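Local coordinates for protein TRAP-type transporter, periplasmic component (Cupriavidus necator, PDB 4P8B) that binds (S)-2-acetolactate in the periplasm and probably delivers it to the membrane components of a TRAP-type transporter, at residues Y33-V38 against E50-L55; F43-G48 against M93-T98. One frame throughout, in Å; residues are numbered along the deposited sequence.

Contact 1: residues Y33-V38 against E50-L55; sequences YKMSLV and EIWADL. With X2X ((2S)-2-hydroxy-2-methyl-3-oxobutanoic acid), chain D.
M35, a selenomethionine here, pushes its terminal methyl against W52 and A53, and this is how strand 33-36 packs on helix 44-59 in the beta-alpha-beta unit that strand 66-69 completes. The tight spot lies at the very end of the M35 chain: CE comes to 3.4 Å from CE3 of the W52 indole and 3.9 Å from CB of A53. Selenium follows behind the methyl. SE sits 5.2 Å from the centroid of the six-membered ring of W52 and 63° off its normal, a Met-aromatic contact at a slant. M35 reaches this far because its chain stays extended through the first two torsions and bends only at chi3 (-59°), which swings CE up to the helix. No hydrogen bond spans the two segments, so the join is purely apolar, and it is buried.

Away from this spot the fit slackens. L37 points its CB toward the helix but makes no contact with 50-55, packing instead on V95 and L68. E50 starts away from the strand, while I51 leans on A271 and Q274 of helix 258-279. D54, three residues on from I51, is exposed to solvent. The W52 indole has further neighbours: it meets F246 of strand 241-249 edge-to-face, and the W52 side chain packs on A267 and A268 of helix 258-279. Where the chain leaves the strand, V38 belongs to the ligand pocket, with CG1 lying 3.8 Å from OAC of the bound acetolactate. The indole N-H of W52 is taken up by helix 258-279, NE1 donating to the backbone O of V264.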
loop_
_atom_site.group_PDB
_atom_site.type_symbol
_atom_site.label_atom_id
_atom_site.label_comp_id
_atom_site.label_asym_id
_atom_site.label_seq_id
_atom_site.Cartn_x
_atom_site.Cartn_y
_atom_site.Cartn_z
ATOM N N TYR A 33 11.392 20.996 5.229
ATOM C CA TYR A 33 11.597 19.561 5.301
ATOM C C TYR A 33 10.884 18.926 4.131
ATOM O O TYR A 33 9.893 19.451 3.667
ATOM C CB TYR A 33 11.071 18.999 6.623
ATOM C CG TYR A 33 11.908 19.439 7.804
ATOM C CD1 TYR A 33 11.657 20.641 8.447
ATOM C CD2 TYR A 33 12.968 18.665 8.241
ATOM C CE1 TYR A 33 12.437 21.061 9.519
ATOM C CE2 TYR A 33 13.767 19.089 9.312
ATOM C CZ TYR A 33 13.475 20.276 9.937
ATOM O OH TYR A 33 14.257 20.723 10.994
ATOM N N LYS A 34 11.435 17.828 3.660
ATOM C CA LYS A 34 10.920 17.195 2.459
ATOM C C LYS A 34 10.158 15.912 2.806
ATOM O O LYS A 34 10.724 15.002 3.396
ATOM C CB LYS A 34 12.092 16.878 1.530
ATOM C CG LYS A 34 12.996 18.044 1.263
ATOM C CD LYS A 34 14.055 17.654 0.263
ATOM C CE LYS A 34 14.991 18.814 -0.004
ATOM N NZ LYS A 34 16.243 18.332 -0.636
HETATM N N MSE A 35 8.889 15.827 2.388
HETATM C CA MSE A 35 8.077 14.622 2.587
HETATM C C MSE A 35 7.856 13.904 1.257
HETATM O O MSE A 35 7.299 14.460 0.298
HETATM C CB MSE A 35 6.719 14.961 3.175
HETATM C CG MSE A 35 5.932 13.681 3.506
HETATM SE SE MSE A 35 4.044 13.994 3.894
HETATM C CE MSE A 35 4.241 15.201 5.412
ATOM N N SER A 36 8.291 12.658 1.185
ATOM C CA SER A 36 8.117 11.875 -0.019
ATOM C C SER A 36 6.760 11.168 -0.026
ATOM O O SER A 36 6.342 10.605 1.003
ATOM C CB SER A 36 9.238 10.841 -0.129
ATOM O OG SER A 36 9.109 10.157 -1.366
ATOM N N LEU A 37 6.084 11.177 -1.186
ATOM C CA LEU A 37 4.817 10.468 -1.402
ATOM C C LEU A 37 4.838 9.912 -2.811
ATOM O O LEU A 37 5.151 10.662 -3.741
ATOM C CB LEU A 37 3.646 11.449 -1.348
ATOM C CG LEU A 37 3.456 12.197 -0.037
ATOM C CD1 LEU A 37 2.454 13.332 -0.225
ATOM C CD2 LEU A 37 3.034 11.273 1.083
ATOM N N VAL A 38 4.431 8.656 -3.004
ATOM C CA VAL A 38 4.242 8.174 -4.369
ATOM C C VAL A 38 3.038 8.867 -4.989
ATOM O O VAL A 38 3.124 9.358 -6.107
ATOM C CB VAL A 38 4.022 6.656 -4.419
ATOM C CG1 VAL A 38 3.711 6.204 -5.831
ATOM C CG2 VAL A 38 5.244 5.934 -3.940
ATOM N N GLU A 50 -0.692 15.491 3.167
ATOM C CA GLU A 50 -1.026 16.912 3.223
ATOM C C GLU A 50 -1.566 17.271 4.600
ATOM O O GLU A 50 -1.182 18.289 5.173
ATOM C CB GLU A 50 -2.077 17.189 2.157
ATOM C CG GLU A 50 -2.453 18.621 1.871
ATOM C CD GLU A 50 -3.357 18.685 0.636
ATOM O OE1 GLU A 50 -4.564 18.387 0.764
ATOM O OE2 GLU A 50 -2.858 18.982 -0.472
ATOM N N ILE A 51 -2.464 16.451 5.133
ATOM C CA ILE A 51 -3.041 16.711 6.451
ATOM C C ILE A 51 -1.940 16.690 7.504
ATOM O O ILE A 51 -1.894 17.553 8.389
ATOM C CB ILE A 51 -4.131 15.675 6.799
ATOM C CG1 ILE A 51 -5.336 15.858 5.870
ATOM C CG2 ILE A 51 -4.563 15.773 8.273
ATOM C CD1 ILE A 51 -6.337 14.700 5.872
ATOM N N TRP A 52 -1.028 15.731 7.405
ATOM C CA TRP A 52 0.065 15.639 8.359
ATOM C C TRP A 52 0.885 16.922 8.312
ATOM O O TRP A 52 1.176 17.529 9.349
ATOM C CB TRP A 52 0.940 14.439 8.012
ATOM C CG TRP A 52 2.014 14.136 9.017
ATOM C CD1 TRP A 52 2.085 14.544 10.324
ATOM C CD2 TRP A 52 3.177 13.349 8.779
ATOM N NE1 TRP A 52 3.229 14.040 10.908
ATOM C CE2 TRP A 52 3.918 13.307 9.978
ATOM C CE3 TRP A 52 3.666 12.662 7.662
ATOM C CZ2 TRP A 52 5.112 12.604 10.090
ATOM C CZ3 TRP A 52 4.848 11.964 7.777
ATOM C CH2 TRP A 52 5.555 11.926 8.987
ATOM N N ALA A 53 1.268 17.333 7.112
ATOM C CA ALA A 53 2.097 18.525 6.956
ATOM C C ALA A 53 1.396 19.757 7.505
ATOM O O ALA A 53 2.019 20.558 8.221
ATOM C CB ALA A 53 2.442 18.706 5.490
ATOM N N ASP A 54 0.110 19.912 7.203
ATOM C CA ASP A 54 -0.657 21.077 7.649
ATOM C C ASP A 54 -0.766 21.075 9.168
ATOM O O ASP A 54 -0.612 22.120 9.812
ATOM C CB ASP A 54 -2.063 21.125 7.031
ATOM C CG ASP A 54 -2.056 21.348 5.525
ATOM O OD1 ASP A 54 -0.997 21.696 4.970
ATOM O OD2 ASP A 54 -3.127 21.188 4.898
ATOM N N LEU A 55 -1.011 19.919 9.775
ATOM C CA LEU A 55 -1.165 19.889 11.224
ATOM C C LEU A 55 0.155 20.194 11.919
ATOM O O LEU A 55 0.178 20.867 12.951
ATOM C CB LEU A 55 -1.677 18.529 11.684
ATOM C CG LEU A 55 -3.129 18.187 11.354
ATOM C CD1 LEU A 55 -3.453 16.770 11.836
ATOM C CD2 LEU A 55 -4.111 19.180 11.971
HETATM O OAD X2X D . 2.627 1.567 -7.361
HETATM C CAH X2X D . 1.461 1.357 -6.895
HETATM O OAE X2X D . 0.667 0.540 -7.448
HETATM C CAI X2X D . 1.006 2.066 -5.662
HETATM C CAB X2X D . 0.833 3.532 -5.996
HETATM O OAF X2X D . -0.120 1.447 -5.108
HETATM C CAG X2X D . 2.111 1.877 -4.673
HETATM O OAC X2X D . 2.939 2.769 -4.489
HETATM C CAA X2X D . 2.231 0.592 -3.927
#

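Contact 2: residues F43-G48 against M93-T98; sequences FPWGKG and MAVGST. With X2X ((2S)-2-hydroxy-2-methyl-3-oxobutanoic acid), chain D.
W45 reaches from the first turn of helix 44-59 across to V95, G96 and S97 in the C-terminal half of strand 93-97. Its indole N-H makes the one hydrogen bond between the segments: NE1 donates to O of V95 over 2.9 Å, bent to 144° at the hydrogen. The donor approaches from above the carbonyl plane of V95, not along a lone pair, and the oxygen lies somewhat out of the indole plane. Next to this bond, CD1 of W45 touches CG1 of V95 at 3.9 Å. The six-membered ring runs on past the glycine to S97, whose CB is 3.5 Å from CH2 of W45. That same CH2 lies 3.4 Å from OAC of the bound acetolactate, which sits at the ring edge, near its plane.

W45 gets there with CG anti to its backbone N (chi1 175°), and the bond to V95 limits rotation of the indole. Around it, the side chains of L244, V38 and L39 pack against W45. S97 is fixed in its turn: as N-cap of helix 98-101 its OG bonds to N of I99, and the same OG also bonds to the carboxylate of D242. From there S97 OG lies 3.7 Å from the CAA methyl of the ligand. Helix 44-59 runs nearly antiparallel to strand 93-97, their short axes 9.1 Å apart, bringing the helix start and the strand end to the same place. A ligand pocket lined by helix starts and strand ends is characteristic of periplasmic solute-binding proteins such as this family 7 member.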
loop_
_atom_site.group_PDB
_atom_site.type_symbol
_atom_site.label_atom_id
_atom_site.label_comp_id
_atom_site.label_asym_id
_atom_site.label_seq_id
_atom_site.Cartn_x
_atom_site.Cartn_y
_atom_site.Cartn_z
ATOM N N PHE A 43 -5.281 11.522 -4.278
ATOM C CA PHE A 43 -5.495 10.186 -3.707
ATOM C C PHE A 43 -5.571 10.258 -2.204
ATOM O O PHE A 43 -4.957 11.126 -1.613
ATOM C CB PHE A 43 -4.304 9.300 -4.083
ATOM C CG PHE A 43 -4.125 9.125 -5.553
ATOM C CD1 PHE A 43 -3.416 10.051 -6.321
ATOM C CD2 PHE A 43 -4.696 8.043 -6.186
ATOM C CE1 PHE A 43 -3.271 9.869 -7.690
ATOM C CE2 PHE A 43 -4.552 7.871 -7.537
ATOM C CZ PHE A 43 -3.851 8.788 -8.295
ATOM N N PRO A 44 -6.269 9.314 -1.555
ATOM C CA PRO A 44 -6.281 9.330 -0.091
ATOM C C PRO A 44 -4.882 9.355 0.529
ATOM O O PRO A 44 -4.637 10.111 1.450
ATOM C CB PRO A 44 -7.036 8.044 0.254
ATOM C CG PRO A 44 -7.993 7.900 -0.901
ATOM C CD PRO A 44 -7.198 8.302 -2.091
ATOM N N TRP A 45 -3.966 8.577 -0.039
ATOM C CA TRP A 45 -2.581 8.512 0.449
ATOM C C TRP A 45 -1.974 9.917 0.522
ATOM O O TRP A 45 -1.473 10.352 1.576
ATOM C CB TRP A 45 -1.810 7.610 -0.490
ATOM C CG TRP A 45 -0.342 7.435 -0.326
ATOM C CD1 TRP A 45 0.550 8.206 0.381
ATOM C CD2 TRP A 45 0.404 6.378 -0.907
ATOM N NE1 TRP A 45 1.817 7.682 0.230
ATOM C CE2 TRP A 45 1.748 6.554 -0.544
ATOM C CE3 TRP A 45 0.052 5.289 -1.713
ATOM C CZ2 TRP A 45 2.745 5.686 -0.966
ATOM C CZ3 TRP A 45 1.020 4.431 -2.114
ATOM C CH2 TRP A 45 2.373 4.640 -1.761
ATOM N N GLY A 46 -2.051 10.662 -0.570
ATOM C CA GLY A 46 -1.472 11.992 -0.597
ATOM C C GLY A 46 -2.223 12.986 0.275
ATOM O O GLY A 46 -1.618 13.882 0.877
ATOM N N LYS A 47 -3.539 12.844 0.370
ATOM C CA LYS A 47 -4.307 13.681 1.269
ATOM C C LYS A 47 -3.855 13.497 2.726
ATOM O O LYS A 47 -3.801 14.454 3.499
ATOM C CB LYS A 47 -5.796 13.418 1.108
ATOM C CG LYS A 47 -6.308 13.850 -0.228
ATOM C CD LYS A 47 -7.795 13.591 -0.339
ATOM C CE LYS A 47 -8.327 13.849 -1.738
ATOM N NZ LYS A 47 -8.141 15.266 -2.132
ATOM N N GLY A 48 -3.498 12.266 3.089
ATOM C CA GLY A 48 -2.996 12.001 4.423
ATOM C C GLY A 48 -1.688 12.731 4.668
ATOM O O GLY A 48 -1.425 13.255 5.762
HETATM N N MSE A 93 11.129 12.770 5.580
HETATM C CA MSE A 93 9.967 12.081 6.123
HETATM C C MSE A 93 9.134 11.552 4.965
HETATM O O MSE A 93 9.334 11.947 3.815
HETATM C CB MSE A 93 9.126 12.984 7.033
HETATM C CG MSE A 93 8.526 14.250 6.422
HETATM SE SE MSE A 93 8.453 15.778 7.741
HETATM C CE MSE A 93 7.131 15.038 8.921
ATOM N N ALA A 94 8.201 10.654 5.235
ATOM C CA ALA A 94 7.412 10.073 4.159
ATOM C C ALA A 94 6.150 9.437 4.678
ATOM O O ALA A 94 6.059 9.092 5.861
ATOM C CB ALA A 94 8.240 9.035 3.426
ATOM N N VAL A 95 5.169 9.309 3.800
ATOM C CA VAL A 95 4.084 8.360 3.988
ATOM C C VAL A 95 4.306 7.317 2.904
ATOM O O VAL A 95 4.247 7.646 1.729
ATOM C CB VAL A 95 2.691 8.999 3.880
ATOM C CG1 VAL A 95 1.629 7.950 4.148
ATOM C CG2 VAL A 95 2.548 10.175 4.845
ATOM N N GLY A 96 4.650 6.097 3.287
ATOM C CA GLY A 96 4.991 5.065 2.334
ATOM C C GLY A 96 4.092 3.857 2.396
ATOM O O GLY A 96 3.488 3.560 3.415
ATOM N N SER A 97 4.022 3.148 1.283
ATOM C CA SER A 97 3.387 1.846 1.239
ATOM C C SER A 97 4.363 0.763 1.666
ATOM O O SER A 97 5.527 0.748 1.262
ATOM C CB SER A 97 2.905 1.520 -0.173
ATOM O OG SER A 97 2.542 0.137 -0.234
ATOM N N THR A 98 3.859 -0.184 2.439
ATOM C CA THR A 98 4.655 -1.330 2.842
ATOM C C THR A 98 5.228 -2.103 1.645
ATOM O O THR A 98 6.293 -2.719 1.770
ATOM C CB THR A 98 3.865 -2.264 3.768
ATOM O OG1 THR A 98 2.676 -2.699 3.106
ATOM C CG2 THR A 98 3.488 -1.547 5.068
HETATM O OAD X2X D . 2.627 1.567 -7.361
HETATM C CAH X2X D . 1.461 1.357 -6.895
HETATM O OAE X2X D . 0.667 0.540 -7.448
HETATM C CAI X2X D . 1.006 2.066 -5.662
HETATM C CAB X2X D . 0.833 3.532 -5.996
HETATM O OAF X2X D . -0.120 1.447 -5.108
HETATM C CAG X2X D . 2.111 1.877 -4.673
HETATM O OAC X2X D . 2.939 2.769 -4.489
HETATM C CAA X2X D . 2.231 0.592 -3.927
#

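In the fold
Both contacts attach helix 44-59 to the same five-stranded sheet, contact 1 over strand 33-36 and contact 2 over its parallel neighbour 93-97, with centres 8 Å apart. The strands are joined by probable hydrogen bonds: S36 N to M93 O is 2.9 Å. M93 N to K34 O is 3.1 Å. CE of M93 also packs 3.4 Å from CZ2 of W52. W45 and W52 stand two turns apart on the helix, the first at the pocket and the second farther from the ligand. At the ligand end, V38 and W45 pack together and both approach OAC of acetolactate. The ligand is also hydrogen-bonded to Q79, N100, R155, R176 and N216.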